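Local coordinates for probable adhesion protein (Pseudomonas aeruginosa PAO1, PDB 6R3Z), which probably serves as the periplasmic solute-binding protein of a metal transport system, capturing ferrous iron and related divalent metal ions for uptake, at residues S21-D26 with N124-E129; A89-L94 with I116-T121; R72-S77 with I82-A87; P32-G37 with D67-R72; A157-R162 with R267-V272. One frame throughout, in Å; residues are numbered along the deposited sequence.

Interaction 1: S21-D26 with N124-E129. With EDO (1,2-ethanediol), chain C.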
# COMPACT_ATOMS: atom_id res chain seq x y z
N SER A 21 11.24 6.76 -7.49
CA SER A 21 12.06 6.37 -8.66
C SER A 21 11.44 6.89 -9.97
O SER A 21 12.14 7.42 -10.82
CB SER A 21 12.21 4.85 -8.73
OG SER A 21 12.91 4.39 -7.58
N ASN A 22 10.11 6.75 -10.12
CA ASN A 22 9.42 7.23 -11.33
C ASN A 22 9.42 8.75 -11.43
O ASN A 22 9.54 9.28 -12.54
CB ASN A 22 8.04 6.64 -11.46
CG ASN A 22 8.12 5.28 -12.11
OD1 ASN A 22 8.21 5.18 -13.34
ND2 ASN A 22 8.11 4.20 -11.30
N ILE A 23 9.34 9.45 -10.28
CA ILE A 23 9.39 10.90 -10.24
C ILE A 23 10.81 11.43 -10.60
O ILE A 23 10.91 12.36 -11.39
CB ILE A 23 8.93 11.46 -8.87
CG1 ILE A 23 7.42 11.15 -8.60
CG2 ILE A 23 9.21 12.97 -8.76
CD1 ILE A 23 7.03 11.25 -7.13
N VAL A 24 11.86 10.92 -9.96
CA VAL A 24 13.22 11.47 -10.12
C VAL A 24 14.03 10.89 -11.28
O VAL A 24 14.96 11.56 -11.75
CB VAL A 24 14.03 11.37 -8.79
CG1 VAL A 24 13.26 12.00 -7.63
CG2 VAL A 24 14.42 9.92 -8.46
N GLY A 25 13.75 9.65 -11.66
CA GLY A 25 14.54 8.96 -12.67
C GLY A 25 15.99 8.90 -12.24
O GLY A 25 16.29 8.61 -11.07
N ASP A 26 16.91 9.27 -13.12
CA ASP A 26 18.33 9.26 -12.77
C ASP A 26 18.84 10.61 -12.19
O ASP A 26 20.04 10.77 -12.03
CB ASP A 26 19.17 8.82 -14.00
CG ASP A 26 19.04 9.73 -15.22
OD1 ASP A 26 18.73 10.94 -15.04
OD2 ASP A 26 19.28 9.24 -16.35
N ASN A 124 1.97 13.30 -6.96
CA ASN A 124 1.98 14.74 -7.26
C ASN A 124 2.52 15.57 -6.09
O ASN A 124 3.30 16.49 -6.31
CB ASN A 124 0.60 15.21 -7.73
CG ASN A 124 0.24 14.65 -9.09
OD1 ASN A 124 1.10 14.41 -9.94
ND2 ASN A 124 -1.05 14.49 -9.34
N THR A 125 2.17 15.18 -4.85
CA THR A 125 2.65 15.86 -3.64
C THR A 125 4.16 15.68 -3.49
O THR A 125 4.88 16.67 -3.26
CB THR A 125 1.87 15.38 -2.41
OG1 THR A 125 0.51 15.84 -2.55
CG2 THR A 125 2.44 15.93 -1.10
N ILE A 126 4.64 14.42 -3.65
CA ILE A 126 6.07 14.14 -3.57
C ILE A 126 6.85 14.97 -4.61
O ILE A 126 7.83 15.62 -4.25
CB ILE A 126 6.35 12.61 -3.66
CG1 ILE A 126 5.72 11.86 -2.44
CG2 ILE A 126 7.86 12.33 -3.72
CD1 ILE A 126 5.45 10.35 -2.68
N ALA A 127 6.41 14.97 -5.89
CA ALA A 127 7.09 15.70 -6.97
C ALA A 127 7.18 17.20 -6.68
O ALA A 127 8.22 17.81 -6.92
CB ALA A 127 6.38 15.46 -8.30
N ARG A 128 6.08 17.80 -6.16
CA ARG A 128 6.04 19.22 -5.83
C ARG A 128 7.06 19.53 -4.73
O ARG A 128 7.82 20.50 -4.85
CB ARG A 128 4.62 19.61 -5.36
CG ARG A 128 4.52 21.08 -4.92
CD ARG A 128 3.10 21.49 -4.63
NE ARG A 128 2.30 21.53 -5.86
CZ ARG A 128 1.11 22.11 -5.97
NH1 ARG A 128 0.57 22.74 -4.93
NH2 ARG A 128 0.46 22.08 -7.12
N GLU A 129 7.07 18.71 -3.67
CA GLU A 129 7.96 18.91 -2.53
C GLU A 129 9.44 18.67 -2.88
O GLU A 129 10.29 19.45 -2.44
CB GLU A 129 7.51 18.08 -1.32
CG GLU A 129 6.20 18.57 -0.71
CD GLU A 129 6.18 20.06 -0.40
OE1 GLU A 129 7.06 20.53 0.36
OE2 GLU A 129 5.31 20.77 -0.95
C1 EDO C . 10.02 19.23 3.64
O1 EDO C . 10.66 19.38 2.38
C2 EDO C . 8.53 19.64 3.54
O2 EDO C . 7.85 18.86 2.55

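Interaction 2: A89-L94 with I116-T121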
# COMPACT_ATOMS: atom_id res chain seq x y z
N ALA A 89 -0.34 14.37 2.56
CA ALA A 89 -0.84 15.71 2.94
C ALA A 89 -2.15 16.13 2.26
O ALA A 89 -2.96 16.80 2.90
CB ALA A 89 0.23 16.77 2.70
N LYS A 90 -2.37 15.71 0.98
CA LYS A 90 -3.58 16.09 0.22
C LYS A 90 -4.59 14.94 -0.04
O LYS A 90 -5.57 15.14 -0.77
CB LYS A 90 -3.16 16.75 -1.12
CG LYS A 90 -2.07 17.83 -1.03
CD LYS A 90 -2.55 19.13 -0.40
CE LYS A 90 -1.48 20.20 -0.44
NZ LYS A 90 -1.35 20.82 -1.79
N VAL A 91 -4.36 13.76 0.57
CA VAL A 91 -5.19 12.56 0.38
C VAL A 91 -6.42 12.44 1.31
O VAL A 91 -6.24 12.43 2.54
CB VAL A 91 -4.31 11.27 0.46
CG1 VAL A 91 -5.16 10.00 0.36
CG2 VAL A 91 -3.21 11.27 -0.60
N PRO A 92 -7.64 12.20 0.75
CA PRO A 92 -8.82 11.93 1.61
C PRO A 92 -8.71 10.53 2.22
O PRO A 92 -8.48 9.54 1.51
CB PRO A 92 -10.01 11.99 0.63
CG PRO A 92 -9.45 12.56 -0.66
CD PRO A 92 -8.02 12.14 -0.68
N LEU A 93 -8.83 10.44 3.55
CA LEU A 93 -8.69 9.17 4.27
C LEU A 93 -10.04 8.53 4.65
O LEU A 93 -11.10 9.06 4.33
CB LEU A 93 -7.80 9.37 5.52
CG LEU A 93 -6.37 9.85 5.27
CD1 LEU A 93 -5.94 10.84 6.33
CD2 LEU A 93 -5.41 8.70 5.26
N LEU A 94 -9.97 7.36 5.33
CA LEU A 94 -11.12 6.61 5.87
C LEU A 94 -10.62 5.72 7.03
O LEU A 94 -9.52 5.23 6.91
CB LEU A 94 -11.85 5.78 4.77
CG LEU A 94 -11.00 4.89 3.85
CD1 LEU A 94 -10.88 3.49 4.41
CD2 LEU A 94 -11.61 4.79 2.47
N ILE A 116 -5.38 3.68 -6.69
CA ILE A 116 -4.81 4.36 -7.85
C ILE A 116 -4.95 5.88 -7.66
O ILE A 116 -3.98 6.61 -7.87
CB ILE A 116 -5.44 3.85 -9.17
CG1 ILE A 116 -5.06 2.35 -9.45
CG2 ILE A 116 -5.07 4.76 -10.37
CD1 ILE A 116 -3.56 2.05 -9.65
N SER A 117 -6.17 6.36 -7.30
CA SER A 117 -6.42 7.79 -7.11
C SER A 117 -5.56 8.39 -5.98
O SER A 117 -4.96 9.45 -6.19
CB SER A 117 -7.91 8.07 -6.86
OG SER A 117 -8.35 7.38 -5.71
N ALA A 118 -5.44 7.70 -4.82
CA ALA A 118 -4.61 8.22 -3.73
C ALA A 118 -3.10 8.16 -4.12
O ALA A 118 -2.36 9.05 -3.73
CB ALA A 118 -4.86 7.45 -2.43
N SER A 119 -2.66 7.14 -4.89
CA SER A 119 -1.26 7.04 -5.36
C SER A 119 -0.93 8.24 -6.25
O SER A 119 0.13 8.84 -6.08
CB SER A 119 -1.02 5.75 -6.14
OG SER A 119 -0.94 4.66 -5.24
N ILE A 120 -1.85 8.62 -7.16
CA ILE A 120 -1.64 9.77 -8.04
C ILE A 120 -1.45 11.05 -7.18
O ILE A 120 -0.52 11.82 -7.42
CB ILE A 120 -2.79 9.89 -9.07
CG1 ILE A 120 -2.71 8.70 -10.09
CG2 ILE A 120 -2.77 11.26 -9.78
CD1 ILE A 120 -3.95 8.46 -10.97
N THR A 121 -2.32 11.24 -6.16
CA THR A 121 -2.26 12.39 -5.26
C THR A 121 -0.91 12.42 -4.51
O THR A 121 -0.27 13.47 -4.44
CB THR A 121 -3.51 12.46 -4.34
OG1 THR A 121 -4.71 12.56 -5.14
CG2 THR A 121 -3.44 13.64 -3.36

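Interaction 3: R72-S77 with I82-A87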
# COMPACT_ATOMS: atom_id res chain seq x y z
N ARG A 72 10.78 7.17 14.39
CA ARG A 72 11.63 6.78 15.52
C ARG A 72 13.09 6.69 15.07
O ARG A 72 13.99 7.18 15.76
CB ARG A 72 11.14 5.45 16.14
CG ARG A 72 9.79 5.56 16.85
CD ARG A 72 9.43 4.27 17.59
NE ARG A 72 8.81 3.27 16.72
CZ ARG A 72 7.50 3.17 16.48
NH1 ARG A 72 7.04 2.23 15.68
NH2 ARG A 72 6.65 4.03 17.04
N MET A 73 13.33 6.11 13.87
CA MET A 73 14.67 6.00 13.29
C MET A 73 15.28 7.39 13.08
O MET A 73 16.45 7.58 13.42
CB MET A 73 14.63 5.24 11.95
CG MET A 73 14.33 3.76 12.07
SD MET A 73 14.02 3.05 10.43
CE MET A 73 15.68 3.10 9.70
N ILE A 74 14.49 8.35 12.53
CA ILE A 74 14.95 9.73 12.29
C ILE A 74 15.33 10.41 13.63
O ILE A 74 16.38 11.07 13.71
CB ILE A 74 13.88 10.54 11.49
CG1 ILE A 74 13.81 10.00 10.03
CG2 ILE A 74 14.17 12.06 11.52
CD1 ILE A 74 12.55 10.41 9.24
N ALA A 75 14.48 10.22 14.66
CA ALA A 75 14.69 10.80 16.00
C ALA A 75 16.00 10.31 16.64
O ALA A 75 16.65 11.07 17.37
CB ALA A 75 13.50 10.47 16.89
N SER A 76 16.39 9.05 16.35
CA SER A 76 17.58 8.36 16.86
C SER A 76 18.84 8.57 16.00
O SER A 76 19.93 8.15 16.40
CB SER A 76 17.30 6.86 16.99
OG SER A 76 16.23 6.59 17.88
N SER A 77 18.69 9.21 14.82
CA SER A 77 19.78 9.41 13.87
C SER A 77 20.62 10.66 14.14
O SER A 77 20.32 11.44 15.04
CB SER A 77 19.22 9.48 12.45
OG SER A 77 18.61 10.74 12.26
N ILE A 82 16.09 16.34 9.78
CA ILE A 82 16.09 16.09 8.34
C ILE A 82 14.71 16.47 7.72
O ILE A 82 13.68 16.13 8.31
CB ILE A 82 16.51 14.61 8.00
CG1 ILE A 82 16.90 14.45 6.51
CG2 ILE A 82 15.42 13.58 8.41
CD1 ILE A 82 17.51 13.10 6.15
N PRO A 83 14.67 17.14 6.55
CA PRO A 83 13.37 17.42 5.92
C PRO A 83 12.56 16.12 5.69
O PRO A 83 13.11 15.07 5.35
CB PRO A 83 13.74 18.10 4.60
CG PRO A 83 15.09 18.72 4.87
CD PRO A 83 15.78 17.69 5.73
N VAL A 84 11.25 16.21 5.91
CA VAL A 84 10.37 15.08 5.76
C VAL A 84 9.21 15.47 4.84
O VAL A 84 8.60 16.54 5.01
CB VAL A 84 9.90 14.59 7.16
CG1 VAL A 84 8.54 13.92 7.11
CG2 VAL A 84 10.95 13.69 7.82
N ILE A 85 8.95 14.62 3.85
CA ILE A 85 7.82 14.83 2.95
C ILE A 85 6.67 13.96 3.41
O ILE A 85 6.76 12.72 3.40
CB ILE A 85 8.19 14.59 1.46
CG1 ILE A 85 9.21 15.64 0.97
CG2 ILE A 85 6.93 14.55 0.57
CD1 ILE A 85 9.83 15.31 -0.42
N GLU A 86 5.58 14.62 3.83
CA GLU A 86 4.35 13.92 4.24
C GLU A 86 3.57 13.65 2.94
O GLU A 86 2.85 14.52 2.42
CB GLU A 86 3.55 14.78 5.25
CG GLU A 86 4.24 14.95 6.60
CD GLU A 86 4.35 13.73 7.51
OE1 GLU A 86 3.71 12.69 7.22
OE2 GLU A 86 5.08 13.81 8.52
N ALA A 87 3.77 12.44 2.36
CA ALA A 87 3.18 12.08 1.06
C ALA A 87 1.66 12.21 0.99
O ALA A 87 1.10 12.45 -0.09
CB ALA A 87 3.59 10.66 0.68

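Interaction 4: P32-G37 with D67-R72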
# COMPACT_ATOMS: atom_id res chain seq x y z
N PRO A 32 16.22 3.05 0.28
CA PRO A 32 15.29 2.44 1.25
C PRO A 32 15.87 2.52 2.66
O PRO A 32 17.08 2.32 2.85
CB PRO A 32 15.19 0.98 0.78
CG PRO A 32 15.70 1.00 -0.64
CD PRO A 32 16.78 2.03 -0.62
N LEU A 33 15.01 2.87 3.62
CA LEU A 33 15.42 2.98 5.02
C LEU A 33 15.63 1.62 5.64
O LEU A 33 16.42 1.49 6.59
CB LEU A 33 14.40 3.78 5.83
CG LEU A 33 14.81 5.22 6.18
CD1 LEU A 33 14.93 6.09 4.91
CD2 LEU A 33 13.77 5.85 7.11
N ILE A 34 14.89 0.63 5.16
CA ILE A 34 14.99 -0.74 5.70
C ILE A 34 15.27 -1.74 4.56
O ILE A 34 14.82 -1.50 3.43
CB ILE A 34 13.78 -1.13 6.61
CG1 ILE A 34 12.49 -1.47 5.82
CG2 ILE A 34 13.51 -0.05 7.66
CD1 ILE A 34 11.26 -1.97 6.70
N PRO A 35 16.00 -2.84 4.81
CA PRO A 35 16.32 -3.78 3.72
C PRO A 35 15.09 -4.48 3.14
O PRO A 35 14.04 -4.58 3.78
CB PRO A 35 17.27 -4.80 4.37
CG PRO A 35 17.78 -4.13 5.59
CD PRO A 35 16.67 -3.25 6.07
N ALA A 36 15.24 -4.96 1.90
CA ALA A 36 14.21 -5.73 1.21
C ALA A 36 14.11 -7.10 1.92
O ALA A 36 15.09 -7.59 2.49
CB ALA A 36 14.61 -5.92 -0.26
N GLY A 37 12.92 -7.69 1.90
CA GLY A 37 12.69 -8.98 2.54
C GLY A 37 12.14 -8.91 3.95
O GLY A 37 11.55 -9.88 4.42
N ASP A 67 4.26 3.81 8.66
CA ASP A 67 5.71 3.86 8.82
C ASP A 67 6.12 4.65 10.07
O ASP A 67 7.04 5.47 10.04
CB ASP A 67 6.44 4.34 7.54
CG ASP A 67 6.01 5.69 6.99
OD1 ASP A 67 5.18 6.37 7.65
OD2 ASP A 67 6.48 6.05 5.89
N ASP A 68 5.49 4.32 11.22
CA ASP A 68 5.84 4.94 12.51
C ASP A 68 7.31 4.66 12.84
O ASP A 68 7.98 5.55 13.37
CB ASP A 68 4.93 4.41 13.63
CG ASP A 68 3.47 4.84 13.50
OD1 ASP A 68 3.21 5.83 12.78
OD2 ASP A 68 2.61 4.20 14.13
N PHE A 69 7.83 3.46 12.48
CA PHE A 69 9.23 3.08 12.69
C PHE A 69 10.19 4.12 12.13
O PHE A 69 11.21 4.40 12.76
CB PHE A 69 9.55 1.69 12.08
CG PHE A 69 9.38 1.53 10.59
CD1 PHE A 69 10.41 1.86 9.71
CD2 PHE A 69 8.21 0.99 10.06
CE1 PHE A 69 10.26 1.70 8.33
CE2 PHE A 69 8.07 0.82 8.67
CZ PHE A 69 9.09 1.18 7.82
N ALA A 70 9.84 4.71 10.97
CA ALA A 70 10.71 5.69 10.29
C ALA A 70 10.91 6.98 11.10
O ALA A 70 12.03 7.46 11.18
CB ALA A 70 10.19 5.98 8.90
N GLU A 71 9.85 7.49 11.75
CA GLU A 71 9.94 8.68 12.62
C GLU A 71 10.86 8.40 13.82
O GLU A 71 11.61 9.29 14.22
CB GLU A 71 8.56 9.10 13.14
CG GLU A 71 7.64 9.71 12.09
CD GLU A 71 6.25 9.98 12.64
OE1 GLU A 71 6.14 10.76 13.61
OE2 GLU A 71 5.28 9.39 12.11
N ARG A 72 10.78 7.17 14.39
CA ARG A 72 11.63 6.78 15.52
C ARG A 72 13.09 6.69 15.07
O ARG A 72 13.99 7.18 15.76
CB ARG A 72 11.14 5.45 16.14
CG ARG A 72 9.79 5.56 16.85
CD ARG A 72 9.43 4.27 17.59
NE ARG A 72 8.81 3.27 16.72
CZ ARG A 72 7.50 3.17 16.48
NH1 ARG A 72 7.04 2.23 15.68
NH2 ARG A 72 6.65 4.03 17.04

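Interaction 5: A157-R162 with R267-V272. With EDO (1,2-ethanediol), chain H; EDO (1,2-ethanediol), chain I.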
# COMPACT_ATOMS: atom_id res chain seq x y z
N ALA A 157 -7.81 1.59 -16.11
CA ALA A 157 -8.70 1.48 -17.26
C ALA A 157 -8.62 0.07 -17.87
O ALA A 157 -9.66 -0.52 -18.17
CB ALA A 157 -8.34 2.53 -18.32
N ASP A 158 -7.39 -0.49 -18.01
CA ASP A 158 -7.14 -1.82 -18.59
C ASP A 158 -7.79 -2.92 -17.74
O ASP A 158 -8.45 -3.81 -18.28
CB ASP A 158 -5.65 -2.09 -18.80
CG ASP A 158 -5.02 -1.29 -19.93
OD1 ASP A 158 -5.78 -0.74 -20.77
OD2 ASP A 158 -3.78 -1.22 -19.99
N ALA A 159 -7.68 -2.80 -16.40
CA ALA A 159 -8.32 -3.75 -15.50
C ALA A 159 -9.86 -3.66 -15.63
O ALA A 159 -10.52 -4.69 -15.79
CB ALA A 159 -7.89 -3.46 -14.07
N LEU A 160 -10.42 -2.43 -15.65
CA LEU A 160 -11.87 -2.21 -15.76
C LEU A 160 -12.45 -2.64 -17.11
O LEU A 160 -13.64 -2.95 -17.19
CB LEU A 160 -12.25 -0.77 -15.45
CG LEU A 160 -12.03 -0.31 -13.99
CD1 LEU A 160 -12.47 1.14 -13.81
CD2 LEU A 160 -12.78 -1.19 -12.99
N ALA A 161 -11.61 -2.68 -18.17
CA ALA A 161 -12.00 -3.14 -19.50
C ALA A 161 -12.39 -4.63 -19.48
O ALA A 161 -13.01 -5.11 -20.44
CB ALA A 161 -10.87 -2.90 -20.50
N ARG A 162 -12.04 -5.35 -18.38
CA ARG A 162 -12.39 -6.76 -18.22
C ARG A 162 -13.58 -6.93 -17.29
O ARG A 162 -14.00 -8.06 -17.01
CB ARG A 162 -11.16 -7.56 -17.76
CG ARG A 162 -10.20 -7.80 -18.91
CD ARG A 162 -8.76 -7.48 -18.58
NE ARG A 162 -7.90 -7.80 -19.73
CZ ARG A 162 -7.41 -6.90 -20.58
NH1 ARG A 162 -6.65 -7.30 -21.60
NH2 ARG A 162 -7.67 -5.61 -20.42
N ARG A 267 -2.04 -6.65 -11.08
CA ARG A 267 -2.45 -7.98 -10.63
C ARG A 267 -3.55 -7.90 -9.55
O ARG A 267 -4.49 -8.70 -9.60
CB ARG A 267 -1.25 -8.83 -10.20
CG ARG A 267 -0.40 -9.21 -11.43
CD ARG A 267 0.35 -10.51 -11.22
NE ARG A 267 1.47 -10.36 -10.30
CZ ARG A 267 2.71 -10.05 -10.68
NH1 ARG A 267 2.98 -9.84 -11.97
NH2 ARG A 267 3.68 -9.95 -9.78
N ASN A 268 -3.46 -6.91 -8.65
CA ASN A 268 -4.47 -6.68 -7.59
C ASN A 268 -5.83 -6.37 -8.23
O ASN A 268 -6.83 -7.03 -7.94
CB ASN A 268 -4.04 -5.54 -6.68
CG ASN A 268 -3.11 -6.02 -5.58
OD1 ASN A 268 -2.90 -7.23 -5.40
ND2 ASN A 268 -2.55 -5.08 -4.83
N LEU A 269 -5.85 -5.38 -9.13
CA LEU A 269 -7.08 -5.01 -9.83
C LEU A 269 -7.67 -6.17 -10.66
O LEU A 269 -8.88 -6.34 -10.69
CB LEU A 269 -6.85 -3.75 -10.68
CG LEU A 269 -6.60 -2.44 -9.89
CD1 LEU A 269 -6.34 -1.27 -10.83
CD2 LEU A 269 -7.77 -2.08 -8.98
N ASP A 270 -6.80 -6.97 -11.32
CA ASP A 270 -7.25 -8.11 -12.13
C ASP A 270 -7.92 -9.17 -11.24
O ASP A 270 -8.92 -9.75 -11.64
CB ASP A 270 -6.09 -8.75 -12.89
CG ASP A 270 -5.58 -7.92 -14.06
OD1 ASP A 270 -6.33 -7.03 -14.53
OD2 ASP A 270 -4.44 -8.17 -14.49
N THR A 271 -7.36 -9.40 -10.02
CA THR A 271 -7.91 -10.38 -9.08
C THR A 271 -9.29 -9.92 -8.57
O THR A 271 -10.22 -10.72 -8.54
CB THR A 271 -6.89 -10.68 -7.97
OG1 THR A 271 -5.73 -11.30 -8.57
CG2 THR A 271 -7.47 -11.58 -6.86
N VAL A 272 -9.42 -8.62 -8.24
CA VAL A 272 -10.72 -8.07 -7.80
C VAL A 272 -11.74 -8.23 -8.94
O VAL A 272 -12.86 -8.69 -8.69
CB VAL A 272 -10.62 -6.61 -7.30
CG1 VAL A 272 -12.00 -6.06 -6.93
CG2 VAL A 272 -9.67 -6.52 -6.09
C1 EDO H . -4.46 -6.96 -18.12
O1 EDO H . -5.09 -8.03 -17.44
C2 EDO H . -5.29 -5.68 -17.92
O2 EDO H . -5.47 -5.45 -16.53
C1 EDO I . -5.08 -4.40 -23.91
O1 EDO I . -4.84 -5.47 -23.01
C2 EDO I . -5.50 -3.13 -23.13
O2 EDO I . -6.66 -3.40 -22.33
O HOH W 1 -9.08 -7.17 -15.08

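Interaction 1: S21-D26 with N124-E129
Ile23 carries most of this contact, reaching from the last turn of helix 14-24 to helix 116-133 with two separate methyl groups. Its delta methyl, CD1, comes to 3.7 Å from Ile126 CG2 and lies almost as near the CB of that residue, so one methyl presses on the beta-branch of its partner. The other methyl, CG2, faces Ala127: Ile23 CG2 sits 3.8 Å from Ala127 CB and 3.9 Å from Ala127 CA, close enough to rest on the helix backbone as well as on the small side chain. The two isoleucines cross at about a right angle. With CG1 of Ile23 turned anti to the carbonyl carbon (chi1 -66°) and CD1 extended beyond it, the two methyls are spread apart and can address successive residues of the other helix. Both helices belong to the N-terminal lobe of a metal-binding protein of the solute-binding protein 9 family, where helices flank a four-stranded parallel sheet, and this pairing sits on one flank. No hydrogen bond crosses between the segments; the three residues are buried and meet by hydrocarbon alone. Helix 138-160 also packs here, with Tyr141 against Ile23 and Ala145 against Ala127, while Asn144 ND2 bonds to Ile23 O. Beyond Ile23 the first helix soon stops, and Gly25 leaves helical geometry with a positive phi of 59°. At the far end of the other segment, Glu129 OE1 accepts a 2.9 Å hydrogen bond from O2 of an ethanediol, probably from the crystallisation liquor, and OE2 pairs with Lys132.

Interaction 2: A89-L94 with I116-T121
The loop that leaves strand 84-86 and leads toward the metal-binding histidine His111 is laid against the first turns of helix 116-133, chiefly through Val91. Its two methyls go to two different helix positions one turn apart. CG1, anti to the backbone N (chi1 176°), meets Ala118 CB at 3.8 Å. CG2 points to the next turn, where it lies 3.6 Å from Thr121 CG2 and also close to the carbonyl oxygen of Ala118. Thr121 thus offers its methyl, not its hydroxyl, to the loop: OG1 is anti to the carbonyl carbon and CG2 anti to the backbone N. That methyl is shared, since Lys90 CB stands 3.8 Å from Thr121 CG2 and Lys90 O 3.7 Å from the same atom. The rest of the Lys90 chain bends away, along the helix toward Thr125 and Arg128. The side chains of Ala118 and His111 are about 9 Å apart, so the contact lies near the metal site without forming part of it. With no hydrogen bond between the segments, the loop rests on the helix by van der Waals fit of Val91, Ala118 and the Thr121 methyl, a contact only partly buried.

Interaction 3: R72-S77 with I82-A87
Ile74 meets two residues of the chain that follows its helix, each with a different methyl. Its CG2 touches Ile82 CG2 at 3.7 Å, branch methyl against branch methyl, and the two side chains cross at about a right angle. Its CD1 reaches further along and stops 3.9 Å from Val84 CG2, where the approach is more slanted. The isoleucine is extended beyond CB (chi2 164°), which carries CD1 far enough to reach the strand while CG2 stays near the preceding loop. In Ile82, CG2 lies between the backbone N and the carbonyl carbon, which turns it toward helix 68-76. These residues close a beta-alpha-beta crossover: strand 58-61, helix 68-76, then strand 84-86, which lies at the edge of the four-stranded parallel sheet. Val59 on the neighbouring strand packs on both Ile74 and Ile82, continuing the apolar layer beneath the helix. Further out, the end of that helix is tied down at Ile74 O, which accepts two bonds from a single residue: one from Ser77 OG at 2.7 Å, with the donor tilted 21° from the carbonyl plane, and a longer one from Ser77 N at 3.2 Å. Ser77 OG is also hydrogen-bonded to Lys79 N, in the short turn leading to the strand. Backbone hydrogen bonds join Val59 to Pro83, through the proline carbonyl, and to Ile85, on both sides of Val84.

Interaction 4: P32-G37 with D67-R72
Just ahead of Phe69 and Ala70, the two residues of 67-72 that meet Ile34 and Leu33 respectively, Asp67 OD2 is held by two hydrogen bonds, to Asn62 N and Thr12 OG1. Asp67 OD1 bonds to Gly63 N, so both carboxylate oxygens tie the start of helix 68-76 to the loops before it. Asp67 O accepts from Ala70 N at 3.0 Å in the first turn. From that turn, Phe69 faces Ile34. Phe69 CG lies between the backbone N and the carbonyl carbon (chi1 61°), and two methyls of Ile34 come in obliquely from the same side of the ring plane: CG2 is 3.8 Å from Phe69 CE1, and CD1 is 4.0 Å from Phe69 CZ. The isoleucine crosses the phenylalanine at about a right angle. A second, smaller contact runs alongside, where Leu33 CD2 reaches Ala70 CB at 4.0 Å. Nothing polar passes between the segments. The Phe69 side chain is about 6 Å from that of the metal ligand His66 and about 10 Å from the bound nickel, so the contact lies close to the metal site. Tyr43 meets the Phe69 ring edge-to-face and also touches Ile34. The contact thereby joins the loop after the edge strand 29-32 to the start of helix 68-76, with Leu33 resting on Val59 of strand 58-61 and on Ile53 of helix 47-53.

Interaction 5: A157-R162 with R267-V272
A close helix-helix contact brings the end of the long helix 138-160, which links the two lobes in this kind of binding protein, against helix 260-277, with Ala159 at the closest backbone approach (Ala159 CA to Asp270 CA 5.6 Å). Ala159 CB lies 3.6 Å from Leu269 CB, so the helices approach at the roots of their side chains. The same methyl is 3.9 Å from Asp270 OD1, where the apolar contact gives way to polar groups. Asp270 OD1 there accepts two hydrogen bonds: 2.8 Å from a water that also donates to Ala159 O, and 2.7 Å from O2 of an ethanediol, whose other hydroxyl donates to Asp270 OD2. The water thus bridges the two helices, and the diol grips both oxygens of the carboxylate. Arg162 folds back over the helix end and gives NH2 to Asp158 O at 2.9 Å, a bent bond (N-H...O angle 143°) in which NH2 stands above the carbonyl plane of Asp158. The diol on Asp270 lays its C2 over one face of the Arg162 guanidinium, while a second diol takes bonds from NH1 and NH2. Both diols probably come from the crystallisation liquor. The opposite charges of Arg162 and Asp270 do not touch. Deeper in, Phe187 packs on both Leu160 and Leu269, and helix 260-277 turns Asn268 and Thr271 toward Leu248 of strand 244-248.

Interactions 1 to 4 belong to the N-terminal lobe, and interaction 5 lies on the far side of the chain's centre from interactions 3 and 4, its centre about 35 and 30 Å from theirs. Along the chain, 4, 3 and 2 follow one another inside the loop closed by interaction 1, and 5 opens afterwards. Interactions 3 and 4 share Arg72 and helix 68-76, with centres about 10 Å apart, and Met73 packs on Leu33 between them. Interactions 1 and 2 both use helix 116-133, which also receives Ile85 and Ala87 from 82-87. Ile116 touches Leu269, connecting interaction 2 to 5. Four contacts knit one lobe and the fifth ties the linking helix to the other, with nickel bound between the lobes.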